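PDB 4ZZ7: methylmalonate-semialdehyde dehydrogenase from Oceanimonas doudoroffii, which probably catalyses the NAD-dependent, coenzyme A-acylating oxidation of methylmalonate semialdehyde, as a tetrameric member of the aldehyde dehydrogenase family. Local coordinates for residues 131-136 with 479-484; 137-142 with 473-478; 251-256 with 285-290; 409-414 with 456-461. One frame throughout, in Å; residues are numbered along the deposited sequence.

Interaction 1. Residues 131-136 with 479-484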
# COMPACT_ATOMS: atom_id res chain seq x y z
N PRO A 131 18.99 -13.92 -7.78
CA PRO A 131 20.18 -13.09 -7.99
C PRO A 131 20.15 -12.46 -9.38
O PRO A 131 20.06 -13.18 -10.36
CB PRO A 131 21.34 -14.07 -7.83
CG PRO A 131 20.75 -15.26 -7.13
CD PRO A 131 19.33 -15.33 -7.62
N GLY A 132 20.17 -11.14 -9.43
CA GLY A 132 20.06 -10.41 -10.69
C GLY A 132 18.82 -10.77 -11.50
O GLY A 132 18.88 -10.90 -12.73
N ILE A 133 17.69 -10.94 -10.81
CA ILE A 133 16.38 -11.16 -11.43
C ILE A 133 15.38 -10.26 -10.71
O ILE A 133 15.16 -10.40 -9.54
CB ILE A 133 15.91 -12.63 -11.31
CG1 ILE A 133 16.94 -13.56 -11.95
CG2 ILE A 133 14.53 -12.82 -11.94
CD1 ILE A 133 16.59 -15.04 -11.90
N ASP A 134 14.78 -9.33 -11.44
CA ASP A 134 13.75 -8.45 -10.90
C ASP A 134 12.39 -8.92 -11.39
O ASP A 134 12.29 -9.57 -12.42
CB ASP A 134 13.98 -7.02 -11.35
CG ASP A 134 15.28 -6.45 -10.83
OD1 ASP A 134 15.85 -6.98 -9.84
OD2 ASP A 134 15.74 -5.44 -11.43
N SER A 135 11.35 -8.54 -10.66
CA SER A 135 9.98 -8.86 -11.06
C SER A 135 9.07 -7.76 -10.58
O SER A 135 9.38 -7.10 -9.60
CB SER A 135 9.54 -10.23 -10.51
OG SER A 135 8.25 -10.61 -10.95
N TRP A 136 7.95 -7.57 -11.28
CA TRP A 136 6.97 -6.50 -10.95
C TRP A 136 5.59 -6.79 -11.48
O TRP A 136 5.44 -7.44 -12.52
CB TRP A 136 7.44 -5.12 -11.46
CG TRP A 136 7.44 -5.00 -12.94
CD1 TRP A 136 6.42 -4.56 -13.73
CD2 TRP A 136 8.53 -5.31 -13.83
NE1 TRP A 136 6.79 -4.58 -15.04
CE2 TRP A 136 8.09 -5.03 -15.14
CE3 TRP A 136 9.84 -5.80 -13.65
CZ2 TRP A 136 8.90 -5.23 -16.28
CZ3 TRP A 136 10.65 -6.01 -14.80
CH2 TRP A 136 10.17 -5.72 -16.08
N THR A 479 2.26 -10.27 -14.21
CA THR A 479 3.53 -10.27 -13.53
C THR A 479 4.62 -10.52 -14.55
O THR A 479 4.56 -11.48 -15.36
CB THR A 479 3.56 -11.32 -12.43
OG1 THR A 479 2.39 -11.15 -11.60
CG2 THR A 479 4.82 -11.17 -11.60
N VAL A 480 5.60 -9.60 -14.53
CA VAL A 480 6.77 -9.67 -15.37
C VAL A 480 7.93 -10.10 -14.48
O VAL A 480 8.05 -9.59 -13.37
CB VAL A 480 7.05 -8.31 -16.03
CG1 VAL A 480 8.29 -8.35 -16.94
CG2 VAL A 480 5.86 -7.90 -16.85
N THR A 481 8.74 -11.04 -14.98
CA THR A 481 10.03 -11.45 -14.36
C THR A 481 11.12 -11.27 -15.42
O THR A 481 10.98 -11.71 -16.52
CB THR A 481 10.00 -12.90 -13.84
OG1 THR A 481 8.94 -13.04 -12.89
CG2 THR A 481 11.28 -13.30 -13.16
N GLN A 482 12.19 -10.59 -15.07
CA GLN A 482 13.16 -10.08 -16.04
C GLN A 482 14.54 -10.50 -15.64
O GLN A 482 14.88 -10.45 -14.47
CB GLN A 482 13.12 -8.56 -16.05
CG GLN A 482 13.82 -7.93 -17.23
CD GLN A 482 13.80 -6.43 -17.12
OE1 GLN A 482 14.48 -5.88 -16.28
NE2 GLN A 482 13.05 -5.77 -17.99
N ARG A 483 15.34 -10.86 -16.63
CA ARG A 483 16.74 -11.25 -16.45
C ARG A 483 17.54 -10.89 -17.68
O ARG A 483 17.07 -11.05 -18.78
CB ARG A 483 16.80 -12.74 -16.25
CG ARG A 483 18.19 -13.30 -16.08
CD ARG A 483 18.12 -14.69 -15.47
NE ARG A 483 19.47 -15.23 -15.35
CZ ARG A 483 20.06 -16.02 -16.25
NH1 ARG A 483 21.31 -16.43 -16.04
NH2 ARG A 483 19.43 -16.41 -17.37
N TRP A 484 18.76 -10.43 -17.49
CA TRP A 484 19.63 -10.08 -18.62
C TRP A 484 20.94 -10.85 -18.54
O TRP A 484 21.92 -10.40 -17.93
CB TRP A 484 19.90 -8.60 -18.65
CG TRP A 484 18.68 -7.74 -18.73
CD1 TRP A 484 18.14 -7.01 -17.74
CD2 TRP A 484 17.86 -7.52 -19.89
NE1 TRP A 484 17.02 -6.34 -18.18
CE2 TRP A 484 16.83 -6.63 -19.50
CE3 TRP A 484 17.88 -7.99 -21.21
CZ2 TRP A 484 15.84 -6.19 -20.38
CZ3 TRP A 484 16.89 -7.56 -22.09
CH2 TRP A 484 15.89 -6.65 -21.66
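Val480 O is gripped by two donors of the facing strand. Ser135 OG reaches it at 2.6 Å from above the carbonyl plane, whereas Trp136 N binds it at 2.9 Å within that plane. Val480 N returns a nearly straight bond to Trp136 O (3.0 Å, 174°), and at the next hydrogen-bonded antiparallel pair Gln482 N meets Asp134 O at 2.8 Å. On the face carrying Trp136, Val480 and Gln482, the indole CG sits between the backbone N and the carbonyl carbon (chi1 68°), which brings one ring face against Val480. CG1 of Val480 lies over that face in a CH-pi contact, 3.6 Å from the centroid of the Trp136 six-membered ring, while Gln482 NE2 comes to the ring edge, 3.5 Å from Trp136 CH2, its amide steeply turned to the indole. With an alanine in place of Trp136, Val480 would probably lose its aromatic cover and the Gln482 amide would be free to turn. On the Ser135 face, Ile133 CG2 packs on Thr481 CG2 (3.5 Å). Trp136 stacks on His125 of the fourth subunit, and residues 479-482 pair in parallel with a strand of the second subunit, an arrangement characteristic of the oligomerisation arm of aldehyde dehydrogenases.

Interaction 2. Residues 137-142 with 473-478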
# COMPACT_ATOMS: atom_id res chain seq x y z
N SER A 137 4.57 -6.27 -10.79
CA SER A 137 3.18 -6.43 -11.24
C SER A 137 2.71 -5.23 -12.05
O SER A 137 3.19 -4.10 -11.87
CB SER A 137 2.21 -6.74 -10.08
OG SER A 137 2.17 -5.74 -9.10
N GLU A 138 1.79 -5.49 -12.96
CA GLU A 138 1.12 -4.43 -13.68
C GLU A 138 -0.37 -4.75 -13.68
O GLU A 138 -0.76 -5.92 -13.82
CB GLU A 138 1.64 -4.33 -15.11
CG GLU A 138 3.11 -3.90 -15.24
CD GLU A 138 3.43 -3.38 -16.64
OE1 GLU A 138 2.59 -3.53 -17.55
OE2 GLU A 138 4.51 -2.80 -16.85
N PHE A 139 -1.18 -3.71 -13.53
CA PHE A 139 -2.66 -3.84 -13.59
C PHE A 139 -3.21 -3.24 -14.88
O PHE A 139 -3.63 -2.07 -14.94
CB PHE A 139 -3.30 -3.25 -12.33
CG PHE A 139 -2.81 -3.90 -11.08
CD1 PHE A 139 -3.10 -5.23 -10.82
CD2 PHE A 139 -2.04 -3.20 -10.18
CE1 PHE A 139 -2.63 -5.85 -9.67
CE2 PHE A 139 -1.56 -3.79 -9.02
CZ PHE A 139 -1.87 -5.12 -8.76
N GLN A 140 -3.22 -4.07 -15.91
CA GLN A 140 -3.51 -3.63 -17.26
C GLN A 140 -4.98 -3.71 -17.51
O GLN A 140 -5.70 -4.36 -16.76
CB GLN A 140 -2.75 -4.48 -18.25
CG GLN A 140 -1.26 -4.30 -18.08
CD GLN A 140 -0.45 -4.90 -19.20
OE1 GLN A 140 -0.96 -5.66 -20.03
NE2 GLN A 140 0.82 -4.54 -19.24
N PRO A 141 -5.44 -3.04 -18.58
CA PRO A 141 -6.88 -2.99 -18.79
C PRO A 141 -7.49 -4.30 -19.31
O PRO A 141 -6.82 -5.07 -19.98
CB PRO A 141 -7.05 -1.85 -19.79
CG PRO A 141 -5.77 -1.07 -19.73
CD PRO A 141 -4.74 -2.12 -19.49
N MET A 142 -8.76 -4.51 -18.99
CA MET A 142 -9.53 -5.66 -19.46
C MET A 142 -9.85 -5.58 -20.96
O MET A 142 -9.58 -6.51 -21.74
CB MET A 142 -10.83 -5.76 -18.66
CG MET A 142 -10.67 -6.00 -17.15
SD MET A 142 -9.79 -7.53 -16.79
CE MET A 142 -10.88 -8.83 -17.41
N PHE A 473 -11.05 -4.76 -10.07
CA PHE A 473 -12.05 -5.42 -10.89
C PHE A 473 -11.94 -5.00 -12.33
O PHE A 473 -12.14 -5.83 -13.21
CB PHE A 473 -13.46 -5.14 -10.41
CG PHE A 473 -14.50 -5.88 -11.20
CD1 PHE A 473 -14.71 -7.23 -10.99
CD2 PHE A 473 -15.23 -5.23 -12.18
CE1 PHE A 473 -15.66 -7.92 -11.72
CE2 PHE A 473 -16.17 -5.91 -12.93
CZ PHE A 473 -16.39 -7.25 -12.70
N TYR A 474 -11.64 -3.71 -12.55
CA TYR A 474 -11.51 -3.18 -13.90
C TYR A 474 -10.11 -3.34 -14.49
O TYR A 474 -9.83 -2.81 -15.55
CB TYR A 474 -11.97 -1.71 -13.96
CG TYR A 474 -13.42 -1.53 -13.63
CD1 TYR A 474 -14.37 -2.38 -14.15
CD2 TYR A 474 -13.86 -0.50 -12.82
CE1 TYR A 474 -15.70 -2.23 -13.85
CE2 TYR A 474 -15.19 -0.34 -12.52
CZ TYR A 474 -16.10 -1.22 -13.05
OH TYR A 474 -17.45 -1.14 -12.80
N THR A 475 -9.24 -4.08 -13.81
CA THR A 475 -7.95 -4.44 -14.43
C THR A 475 -7.61 -5.91 -14.28
O THR A 475 -8.25 -6.63 -13.50
CB THR A 475 -6.79 -3.65 -13.82
OG1 THR A 475 -6.63 -4.03 -12.45
CG2 THR A 475 -7.01 -2.14 -13.99
N LYS A 476 -6.57 -6.33 -15.01
CA LYS A 476 -6.01 -7.68 -14.84
C LYS A 476 -4.52 -7.65 -14.50
O LYS A 476 -3.74 -6.88 -15.07
CB LYS A 476 -6.29 -8.60 -16.02
CG LYS A 476 -6.19 -7.94 -17.36
CD LYS A 476 -6.54 -8.91 -18.45
CE LYS A 476 -6.36 -8.25 -19.82
NZ LYS A 476 -6.55 -9.21 -20.95
N ARG A 477 -4.16 -8.49 -13.54
CA ARG A 477 -2.81 -8.56 -13.02
C ARG A 477 -1.89 -9.27 -13.99
O ARG A 477 -2.15 -10.38 -14.44
CB ARG A 477 -2.79 -9.29 -11.70
CG ARG A 477 -1.40 -9.44 -11.15
CD ARG A 477 -1.37 -10.38 -9.97
NE ARG A 477 -1.88 -9.73 -8.77
CZ ARG A 477 -1.16 -8.99 -7.93
NH1 ARG A 477 0.15 -8.79 -8.12
NH2 ARG A 477 -1.75 -8.45 -6.89
N LYS A 478 -0.79 -8.62 -14.29
CA LYS A 478 0.28 -9.20 -15.10
C LYS A 478 1.54 -9.17 -14.25
O LYS A 478 1.88 -8.15 -13.64
CB LYS A 478 0.49 -8.39 -16.39
CG LYS A 478 1.65 -8.89 -17.25
CD LYS A 478 1.83 -8.10 -18.54
CE LYS A 478 0.85 -8.53 -19.64
NZ LYS A 478 1.18 -7.87 -20.95
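Lys478, Lys476 and Met142 bury the most surface where these two antiparallel strands meet. Lys478 stands on the face with Glu138 and Gln140, its chain bent at chi3 (-80°) to bring NZ to the Gln140 amide. The NZ to Gln140 OE1 bond is weak at 3.2 Å; stronger partners of this ammonium are the carbonyls of Ser429 and Ile432 of the second subunit. The amide's other atom, NE2, donates to Glu138 OE1 (2.6 Å), nearly in the amide plane, and to Asp430 O of the second subunit. Lys476 projects from the same face in much the same direction: fully extended beyond CG, it passes Met142, whose SD lies 3.7 Å from Lys476 CG, and brings CE close to Pro141 O. Met142 CG also approaches Tyr474 O (3.7 Å). The backbone pairs Glu138 with Lys478 and Gln140 with Lys476, Lys476 N meeting Gln140 O at 2.8 Å. On the other face Phe139 sets its ring edge over the centre of the Arg477 guanidinium, the planes 82° apart; that group forms a salt bridge to Asp469 of the second subunit. This is the root of the antiparallel oligomerisation arm, joining it to the NAD-binding domain.

Interaction 3. Residues 251-256 with 285-290; sequences GAKNHA and ALSVAV
Two parallel strands of a beta-alpha-beta unit meet here, 254-258 and 286-292, joined in the chain through helix 264-276. His255 and Val288 are the paired residues whose side chains lie side by side: Val288 CB stands over the imidazole centre, 3.8 Å from the His255 ring centroid and 6° off its normal, while Val290 CG2 comes to the ring edge, 3.6 Å from His255 CD2. The ring is fixed in rotation from both nitrogens, ND1 donating in the ring plane to Lys253 O (2.8 Å) and NE2 bonding to the hydroxyl of Tyr382. Lys253 crosses Val288 at about a right angle, its CD resting 3.4 Å from Val288 CG2. On the opposite face Ala256 CB packs on Leu286 CD2. The backbone carries the staggered bonds of parallel strands: Ala256 N to Val288 O (2.8 Å), then Val290 N to Ala256 O (2.6 Å), after Val288 N to Asn254 O. Where the strands begin, a water donates to Ala285 O (2.8 Å) and also bonds to Ser287 OG. The preceding Gly251 touches NAD, so these strands lead away from the cofactor pocket, as in the mainly parallel alpha/beta catalytic domain of aldehyde dehydrogenases.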
# COMPACT_ATOMS: atom_id res chain seq x y z
N GLY A 251 -30.14 -7.12 -3.29
CA GLY A 251 -31.05 -6.48 -2.34
C GLY A 251 -30.55 -6.33 -0.93
O GLY A 251 -29.41 -6.68 -0.62
N ALA A 252 -31.43 -5.83 -0.06
CA ALA A 252 -31.06 -5.46 1.30
C ALA A 252 -32.25 -5.38 2.28
O ALA A 252 -33.36 -5.04 1.90
CB ALA A 252 -30.34 -4.15 1.25
N LYS A 253 -31.99 -5.72 3.54
CA LYS A 253 -32.89 -5.42 4.67
C LYS A 253 -32.06 -4.87 5.84
O LYS A 253 -31.59 -5.62 6.72
CB LYS A 253 -33.72 -6.64 5.12
CG LYS A 253 -35.21 -6.55 4.80
CD LYS A 253 -35.99 -5.75 5.85
CE LYS A 253 -37.50 -5.77 5.57
NZ LYS A 253 -37.95 -4.76 4.59
N ASN A 254 -31.88 -3.55 5.84
CA ASN A 254 -30.92 -2.94 6.75
C ASN A 254 -31.52 -2.72 8.12
O ASN A 254 -32.51 -2.04 8.25
CB ASN A 254 -30.38 -1.64 6.17
CG ASN A 254 -29.36 -1.85 5.02
OD1 ASN A 254 -28.53 -0.99 4.78
ND2 ASN A 254 -29.41 -2.96 4.35
N HIS A 255 -30.90 -3.33 9.14
CA HIS A 255 -31.36 -3.26 10.52
C HIS A 255 -30.52 -2.28 11.34
O HIS A 255 -29.33 -2.21 11.15
CB HIS A 255 -31.23 -4.63 11.20
CG HIS A 255 -32.20 -5.67 10.72
ND1 HIS A 255 -32.35 -6.01 9.39
CD2 HIS A 255 -33.02 -6.50 11.40
CE1 HIS A 255 -33.24 -6.97 9.27
NE2 HIS A 255 -33.67 -7.29 10.48
N ALA A 256 -31.17 -1.58 12.27
CA ALA A 256 -30.49 -0.73 13.25
C ALA A 256 -30.86 -1.17 14.66
O ALA A 256 -32.05 -1.19 15.02
CB ALA A 256 -30.85 0.73 13.05
N ALA A 285 -31.32 1.83 2.55
CA ALA A 285 -32.45 2.32 3.30
C ALA A 285 -32.56 1.51 4.57
O ALA A 285 -32.56 0.27 4.53
CB ALA A 285 -33.75 2.22 2.50
N LEU A 286 -32.66 2.21 5.68
CA LEU A 286 -32.81 1.57 6.96
C LEU A 286 -34.28 1.25 7.23
O LEU A 286 -35.05 2.12 7.64
CB LEU A 286 -32.23 2.44 8.05
CG LEU A 286 -31.50 1.56 9.04
CD1 LEU A 286 -30.53 2.43 9.75
CD2 LEU A 286 -32.44 0.89 10.02
N SER A 287 -34.65 -0.02 7.00
CA SER A 287 -36.05 -0.49 7.00
C SER A 287 -36.49 -1.18 8.28
O SER A 287 -37.69 -1.38 8.50
CB SER A 287 -36.27 -1.44 5.83
OG SER A 287 -35.15 -2.26 5.66
N VAL A 288 -35.54 -1.55 9.13
CA VAL A 288 -35.83 -2.26 10.37
C VAL A 288 -35.08 -1.66 11.55
O VAL A 288 -33.85 -1.57 11.56
CB VAL A 288 -35.49 -3.76 10.25
CG1 VAL A 288 -35.99 -4.53 11.46
CG2 VAL A 288 -36.07 -4.36 8.98
N ALA A 289 -35.82 -1.24 12.56
CA ALA A 289 -35.22 -0.77 13.79
C ALA A 289 -35.42 -1.87 14.84
O ALA A 289 -36.55 -2.25 15.16
CB ALA A 289 -35.87 0.53 14.22
N VAL A 290 -34.34 -2.43 15.33
CA VAL A 290 -34.43 -3.49 16.32
C VAL A 290 -34.26 -2.90 17.72
O VAL A 290 -33.13 -2.67 18.17
CB VAL A 290 -33.40 -4.60 16.05
CG1 VAL A 290 -33.62 -5.79 16.98
CG2 VAL A 290 -33.50 -5.06 14.61
O HOH W 1 -33.34 -2.08 3.18

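Interaction 4. Residues 409-414 with 456-461. With NAD (nicotinamide-adenine-dinucleotide), chain M.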
# COMPACT_ATOMS: atom_id res chain seq x y z
N HIS A 409 -31.03 -13.18 8.71
CA HIS A 409 -31.68 -12.65 7.51
C HIS A 409 -30.96 -13.04 6.22
O HIS A 409 -29.75 -13.29 6.20
CB HIS A 409 -31.82 -11.12 7.58
CG HIS A 409 -32.98 -10.61 6.79
ND1 HIS A 409 -32.92 -10.38 5.44
CD2 HIS A 409 -34.26 -10.34 7.15
CE1 HIS A 409 -34.09 -9.98 5.00
NE2 HIS A 409 -34.92 -9.94 6.02
N GLU A 410 -31.73 -13.11 5.15
CA GLU A 410 -31.17 -13.44 3.83
C GLU A 410 -30.03 -12.47 3.47
O GLU A 410 -28.88 -12.90 3.24
CB GLU A 410 -32.30 -13.43 2.77
CG GLU A 410 -31.94 -14.02 1.41
CD GLU A 410 -33.04 -13.81 0.36
OE1 GLU A 410 -34.19 -13.50 0.77
OE2 GLU A 410 -32.74 -13.94 -0.86
N TYR A 411 -30.37 -11.18 3.46
CA TYR A 411 -29.45 -10.09 3.16
C TYR A 411 -28.48 -9.68 4.29
O TYR A 411 -28.71 -9.94 5.48
CB TYR A 411 -30.26 -8.86 2.74
CG TYR A 411 -31.25 -9.10 1.61
CD1 TYR A 411 -30.87 -9.72 0.41
CD2 TYR A 411 -32.57 -8.68 1.72
CE1 TYR A 411 -31.79 -9.93 -0.63
CE2 TYR A 411 -33.49 -8.88 0.69
CZ TYR A 411 -33.09 -9.50 -0.48
OH TYR A 411 -34.00 -9.67 -1.49
N GLY A 412 -27.38 -9.05 3.90
CA GLY A 412 -26.43 -8.46 4.84
C GLY A 412 -25.70 -7.28 4.21
O GLY A 412 -24.47 -7.21 4.26
N ASN A 413 -26.47 -6.35 3.63
CA ASN A 413 -25.90 -5.23 2.87
C ASN A 413 -25.33 -4.21 3.83
O ASN A 413 -24.13 -3.98 3.83
CB ASN A 413 -26.92 -4.59 1.93
CG ASN A 413 -26.30 -4.00 0.66
OD1 ASN A 413 -25.22 -4.40 0.24
ND2 ASN A 413 -26.99 -3.07 0.03
N GLY A 414 -26.18 -3.65 4.69
CA GLY A 414 -25.78 -2.59 5.62
C GLY A 414 -26.52 -2.66 6.94
O GLY A 414 -27.66 -3.10 6.99
N LYS A 456 -23.32 -11.95 2.26
CA LYS A 456 -24.37 -12.94 2.05
C LYS A 456 -24.98 -12.82 0.64
O LYS A 456 -24.24 -12.82 -0.35
CB LYS A 456 -25.39 -12.88 3.20
CG LYS A 456 -24.73 -13.17 4.53
CD LYS A 456 -25.75 -13.36 5.64
CE LYS A 456 -26.54 -12.07 5.88
NZ LYS A 456 -27.16 -12.04 7.24
N ARG A 457 -26.30 -12.68 0.56
CA ARG A 457 -27.03 -12.68 -0.69
C ARG A 457 -27.13 -11.28 -1.28
O ARG A 457 -27.63 -11.12 -2.40
CB ARG A 457 -28.44 -13.21 -0.43
CG ARG A 457 -28.53 -14.70 -0.13
CD ARG A 457 -28.82 -15.53 -1.38
NE ARG A 457 -30.15 -15.29 -1.95
CZ ARG A 457 -30.55 -15.67 -3.17
NH1 ARG A 457 -29.74 -16.34 -3.99
NH2 ARG A 457 -31.78 -15.39 -3.58
N SER A 458 -26.69 -10.27 -0.53
CA SER A 458 -26.64 -8.89 -1.06
C SER A 458 -25.54 -8.64 -2.13
O SER A 458 -25.53 -7.59 -2.78
CB SER A 458 -26.48 -7.88 0.10
OG SER A 458 -27.57 -7.95 1.02
N LEU A 459 -24.61 -9.57 -2.28
CA LEU A 459 -23.51 -9.44 -3.24
C LEU A 459 -22.97 -10.78 -3.76
O LEU A 459 -22.69 -11.71 -3.00
CB LEU A 459 -22.36 -8.67 -2.57
CG LEU A 459 -21.24 -8.22 -3.51
CD1 LEU A 459 -20.69 -6.90 -3.04
CD2 LEU A 459 -20.12 -9.25 -3.62
N PHE A 460 -22.80 -10.85 -5.07
CA PHE A 460 -22.18 -11.99 -5.71
C PHE A 460 -20.84 -11.56 -6.30
O PHE A 460 -20.78 -10.66 -7.12
CB PHE A 460 -23.09 -12.60 -6.78
CG PHE A 460 -24.43 -13.05 -6.26
CD1 PHE A 460 -25.50 -12.18 -6.23
CD2 PHE A 460 -24.63 -14.34 -5.83
CE1 PHE A 460 -26.74 -12.58 -5.75
CE2 PHE A 460 -25.87 -14.75 -5.36
CZ PHE A 460 -26.93 -13.87 -5.32
N GLY A 461 -19.77 -12.19 -5.82
CA GLY A 461 -18.41 -11.91 -6.26
C GLY A 461 -17.45 -11.77 -5.09
O GLY A 461 -17.82 -11.99 -3.92
PA NAD M . -33.49 -4.85 -11.16
O1A NAD M . -34.80 -5.02 -11.92
O2A NAD M . -32.96 -5.93 -10.23
O5B NAD M . -32.30 -4.61 -12.24
C5B NAD M . -31.94 -3.31 -12.75
C4B NAD M . -31.26 -3.42 -14.11
O4B NAD M . -31.28 -4.77 -14.59
C3B NAD M . -31.92 -2.59 -15.20
O3B NAD M . -30.89 -1.95 -15.96
C2B NAD M . -32.75 -3.58 -16.01
O2B NAD M . -32.86 -3.38 -17.42
C1B NAD M . -32.04 -4.90 -15.79
N9A NAD M . -32.99 -6.06 -15.71
C8A NAD M . -34.20 -6.07 -15.08
N7A NAD M . -34.78 -7.28 -15.18
C5A NAD M . -33.94 -8.08 -15.89
C6A NAD M . -33.96 -9.49 -16.36
N6A NAD M . -35.01 -10.29 -16.08
N1A NAD M . -32.89 -9.95 -17.07
C2A NAD M . -31.82 -9.14 -17.36
N3A NAD M . -31.73 -7.85 -16.96
C4A NAD M . -32.74 -7.27 -16.24
O3 NAD M . -33.54 -3.45 -10.31
PN NAD M . -34.60 -2.20 -10.42
O1N NAD M . -34.39 -1.41 -11.72
O2N NAD M . -36.03 -2.58 -10.00
O5D NAD M . -33.95 -1.39 -9.20
C5D NAD M . -34.24 -1.76 -7.85
C4D NAD M . -33.20 -2.69 -7.18
O4D NAD M . -31.89 -2.12 -7.01
C3D NAD M . -33.66 -3.07 -5.76
O3D NAD M . -34.16 -4.41 -5.73
C2D NAD M . -32.45 -2.89 -4.84
O2D NAD M . -32.26 -4.02 -3.97
C1D NAD M . -31.31 -2.70 -5.82
N1N NAD M . -30.18 -1.90 -5.34
C2N NAD M . -29.11 -2.57 -4.92
C3N NAD M . -27.98 -1.90 -4.46
C7N NAD M . -26.75 -2.60 -3.94
O7N NAD M . -26.77 -3.46 -3.05
N7N NAD M . -25.60 -2.21 -4.46
C4N NAD M . -27.99 -0.50 -4.47
C5N NAD M . -29.11 0.18 -4.92
C6N NAD M . -30.21 -0.55 -5.36
O HOH W 2 -23.97 -5.09 -1.93
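Asn413, with its CB 3.5 Å from Ser458 OG, turns its amide to the nicotinamide end of NAD. ND2 makes a weak bond to NAD O7N (3.1 Å) and has its stronger partner in Cys283 O. Next out, Ser458 OG, anti to its carbonyl carbon (chi1 -60°), points at the backbone of Gly412 and accepts from Gly412 N (3.1 Å) while donating to Gly251 O. Behind it Lys456, bent at chi3, bends its end across the backbone at Tyr411, and NZ bonds to His409 O (3.1 Å), tilted from the carbonyl plane, as well as to Asp407 O. Outermost, Arg457 grips Glu410 side-on: NE (3.1 Å) and NH2 (3.2 Å) both reach Glu410 OE2, in the guanidinium plane, with carboxylate and guanidinium nearly coplanar. A leucine replacing Arg457 would probably leave the Glu410 carboxylate without its mate and free to swing into solvent. Backbone carbonyls thus accept the lysine's N-H bonds and probably help to stabilise its charge, and a carboxylate at the exposed rim probably balances that of the arginine, whereas neutral amide and hydroxyl groups hold the segments together beside the cofactor.

How the interactions relate
From the N terminus, strand 133-141 is the first of the elements used here, and it pairs with the last strand, 475-483. Interactions 1 and 2 therefore close the longest loops, both along the same strand pair: interaction 2 lies within the span of interaction 1, nearer the body, and both touch the second subunit. Inside them, interaction 3 closes a short beta-alpha-beta loop, and interaction 4 follows in series, closing another through helix 422-431 and strand 436-439; neither crosses the other. These two touch where Lys253 CB packs on His409 CE1 (3.4 Å). The arm thus ties residues 131-142 to the C-terminal strand, while interaction 3 lies in the catalytic-domain sheet and interaction 4 runs from it to strand 459-460, beside 245-249.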